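Local coordinates for protein Proline/betaine transporter, RALF (Rickettsia prowazekii str. Madrid E, PDB 4D7R) that probably acts as a guanine nucleotide exchange factor, being an engineered chimera of a Rickettsia Sec7 domain with a Legionella RalF capping domain, at residues 234-239 and 341-346. Sequence-based numbering, arbitrary orientation. Where two conformers were deposited one is given.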
ATOM      1  N   THR A 234       5.522  12.633 -17.083  1.00 21.79           N
ATOM      2  CA  THR A 234       6.329  13.817 -16.772  1.00 22.41           C
ATOM      3  C   THR A 234       5.504  15.101 -16.969  1.00 29.39           C
ATOM      4  O   THR A 234       6.002  16.185 -16.674  1.00 32.81           O
ATOM      5  CB  THR A 234       7.618  13.854 -17.621  1.00 28.05           C
ATOM      6  OG1 THR A 234       7.295  14.089 -19.001  1.00 25.86           O
ATOM      7  CG2 THR A 234       8.469  12.619 -17.449  1.00 23.93           C
ATOM      8  N   THR A 235       4.265  14.992 -17.480  1.00 24.26           N
ATOM      9  CA  THR A 235       3.410  16.161 -17.737  1.00 25.24           C
ATOM     10  C   THR A 235       2.150  16.204 -16.862  1.00 27.24           C
ATOM     11  O   THR A 235       1.370  17.156 -16.961  1.00 27.15           O
ATOM     12  CB  THR A 235       3.046  16.268 -19.229  1.00 34.93           C
ATOM     13  OG1 THR A 235       2.294  15.116 -19.622  1.00 36.68           O
ATOM     14  CG2 THR A 235       4.262  16.434 -20.125  1.00 39.11           C
ATOM     15  N   LEU A 236       1.926  15.163 -16.055  1.00 21.83           N
ATOM     16  CA  LEU A 236       0.753  15.065 -15.191  1.00 20.88           C
ATOM     17  C   LEU A 236       0.615  16.237 -14.213  1.00 23.99           C
ATOM     18  O   LEU A 236      -0.504  16.716 -14.012  1.00 22.67           O
ATOM     19  CB  LEU A 236       0.739  13.718 -14.441  1.00 19.53           C
ATOM     20  CG  LEU A 236      -0.471  13.454 -13.509  1.00 22.76           C
ATOM     21  CD1 LEU A 236      -1.799  13.411 -14.279  1.00 22.17           C
ATOM     22  CD2 LEU A 236      -0.266  12.181 -12.715  1.00 21.48           C
ATOM     23  N   ASN A 237       1.741  16.746 -13.666  1.00 22.28           N
ATOM     24  CA  ASN A 237       1.695  17.876 -12.725  1.00 23.73           C
ATOM     25  C   ASN A 237       1.164  19.200 -13.326  1.00 30.34           C
ATOM     26  O   ASN A 237       0.847  20.124 -12.572  1.00 30.70           O
ATOM     27  CB  ASN A 237       3.005  18.060 -11.929  1.00 24.31           C
ATOM     28  CG  ASN A 237       4.237  18.417 -12.725  1.00 46.69           C
ATOM     29  OD1 ASN A 237       4.192  18.721 -13.922  1.00 45.98           O
ATOM     30  ND2 ASN A 237       5.381  18.397 -12.059  1.00 39.12           N
ATOM     31  N   LYS A 238       1.065  19.283 -14.663  0.50 27.75           N
ATOM     32  CA  LYS A 238       0.514  20.464 -15.335  0.50 28.65           C
ATOM     33  C   LYS A 238      -0.939  20.249 -15.810  0.50 32.48           C
ATOM     34  O   LYS A 238      -1.554  21.170 -16.357  0.50 32.79           O
ATOM     35  CB  LYS A 238       1.458  21.062 -16.405  0.50 31.97           C
ATOM     36  CG  LYS A 238       1.881  20.124 -17.524  0.50 46.75           C
ATOM     37  N   ASP A 239      -1.503  19.039 -15.545  1.00 27.21           N
ATOM     38  CA  ASP A 239      -2.897  18.702 -15.869  1.00 25.86           C
ATOM     39  C   ASP A 239      -3.780  19.479 -14.904  1.00 27.83           C
ATOM     40  O   ASP A 239      -3.564  19.432 -13.685  1.00 26.01           O
ATOM     41  CB  ASP A 239      -3.174  17.179 -15.740  1.00 27.04           C
ATOM     42  CG  ASP A 239      -4.543  16.714 -16.230  1.00 36.12           C
ATOM     43  OD1 ASP A 239      -5.561  17.349 -15.863  1.00 37.41           O
ATOM     44  OD2 ASP A 239      -4.601  15.686 -16.947  1.00 38.04           O
ATOM     45  N   PHE A 341      -9.594  13.436 -16.240  1.00 19.88           N
ATOM     46  CA  PHE A 341      -8.249  13.964 -16.475  1.00 19.20           C
ATOM     47  C   PHE A 341      -8.052  14.100 -17.977  1.00 26.05           C
ATOM     48  O   PHE A 341      -8.539  13.255 -18.737  1.00 25.91           O
ATOM     49  CB  PHE A 341      -7.193  12.978 -15.947  1.00 19.86           C
ATOM     50  CG  PHE A 341      -7.029  12.966 -14.450  1.00 20.54           C
ATOM     51  CD1 PHE A 341      -7.851  12.174 -13.649  1.00 22.70           C
ATOM     52  CD2 PHE A 341      -6.038  13.734 -13.835  1.00 22.12           C
ATOM     53  CE1 PHE A 341      -7.684  12.153 -12.257  1.00 22.56           C
ATOM     54  CE2 PHE A 341      -5.868  13.701 -12.441  1.00 23.50           C
ATOM     55  CZ  PHE A 341      -6.689  12.905 -11.668  1.00 20.87           C
ATOM     56  N   SER A 342      -7.315  15.141 -18.417  1.00 24.12           N
ATOM     57  CA  SER A 342      -6.990  15.251 -19.833  1.00 24.97           C
ATOM     58  C   SER A 342      -5.867  14.228 -20.119  1.00 26.00           C
ATOM     59  O   SER A 342      -5.862  13.633 -21.195  1.00 24.42           O
ATOM     60  CB  SER A 342      -6.590  16.678 -20.207  1.00 29.40           C
ATOM     61  OG  SER A 342      -5.439  17.089 -19.483  1.00 40.39           O
ATOM     62  N   SER A 343      -4.981  13.958 -19.102  1.00 23.46           N
ATOM     63  CA  SER A 343      -3.906  12.964 -19.181  1.00 23.49           C
ATOM     64  C   SER A 343      -4.556  11.581 -19.303  1.00 27.43           C
ATOM     65  O   SER A 343      -5.553  11.327 -18.624  1.00 26.03           O
ATOM     66  CB  SER A 343      -3.058  12.949 -17.907  1.00 25.98           C
ATOM     67  OG  SER A 343      -2.460  14.203 -17.613  1.00 32.49           O
ATOM     68  N   PRO A 344      -4.005  10.668 -20.129  1.00 25.10           N
ATOM     69  CA  PRO A 344      -4.597   9.335 -20.218  1.00 24.04           C
ATOM     70  C   PRO A 344      -4.166   8.459 -19.053  1.00 25.02           C
ATOM     71  O   PRO A 344      -3.158   8.743 -18.391  1.00 23.92           O
ATOM     72  CB  PRO A 344      -4.045   8.807 -21.544  1.00 26.31           C
ATOM     73  CG  PRO A 344      -2.708   9.433 -21.663  1.00 30.96           C
ATOM     74  CD  PRO A 344      -2.808  10.789 -20.995  1.00 26.83           C
ATOM     75  N   VAL A 345      -4.917   7.381 -18.801  1.00 19.44           N
ATOM     76  CA  VAL A 345      -4.497   6.438 -17.769  1.00 17.20           C
ATOM     77  C   VAL A 345      -3.308   5.686 -18.350  1.00 21.25           C
ATOM     78  O   VAL A 345      -3.373   5.217 -19.491  1.00 21.62           O
ATOM     79  CB  VAL A 345      -5.664   5.512 -17.327  1.00 19.40           C
ATOM     80  CG1 VAL A 345      -5.155   4.253 -16.618  1.00 18.31           C
ATOM     81  CG2 VAL A 345      -6.629   6.281 -16.420  1.00 19.02           C
ATOM     82  N   LYS A 346      -2.213   5.619 -17.596  1.00 18.64           N
ATOM     83  CA  LYS A 346      -1.010   4.941 -18.015  1.00 19.15           C
ATOM     84  C   LYS A 346      -1.110   3.444 -17.759  1.00 23.60           C
ATOM     85  O   LYS A 346      -0.847   2.664 -18.667  1.00 23.39           O
ATOM     86  CB  LYS A 346       0.230   5.526 -17.317  1.00 21.61           C
ATOM     87  CG  LYS A 346       1.569   4.957 -17.783  1.00 32.71           C
ATOM     88  CD  LYS A 346       1.942   5.479 -19.160  1.00 49.35           C
TER
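A 3-10 turn at 236-238 lies beside the irregular loop 341-346, the CA atoms coming nearest each other at 6.5 Å (Leu236 with Ser343) and 6.7 Å (Asp239 with Ser342). The motif is an N-cap: Asp239 immediately precedes helix 240-248, and its OD1 accepts the backbone N-H of Thr241; both segments lie in the Legionella-derived capping domain. That leaves OD2 for the loop between helix 330-339 and strand 347-349. CG of Asp239 stands anti to the backbone N (chi1 -172°), which carries the carboxylate out toward the two serines. There OD2 accepts two bonds from one residue. Ser343 OG donates to the anti lone pair of Asp239 OD2 at 2.7 Å, while Ser343 N meets the same oxygen nearly along the C-O bond direction at 2.8 Å, with an N-H...O angle of 156°. Ser342 OG, 3.0 Å from Asp239 OD2, adds at most a weak bond. With both oxygens engaged, the carboxylate's rotation is probably fixed, tying the start of the helix to the neighbouring loop. The apolar margin is slight: Leu236 CD1 reaches Phe341 CD2 at 4.3 Å, approaching the ring obliquely, and both side chains continue onto Val320 of strand 319-324. The same Leu236 methyl, CD1, also lies 3.5 Å from Ser343 OG, beside the hydroxyl. Asp239 OD2 lies at the edge of the Phe341 ring, near its plane and 3.9 Å from Phe341 CD2.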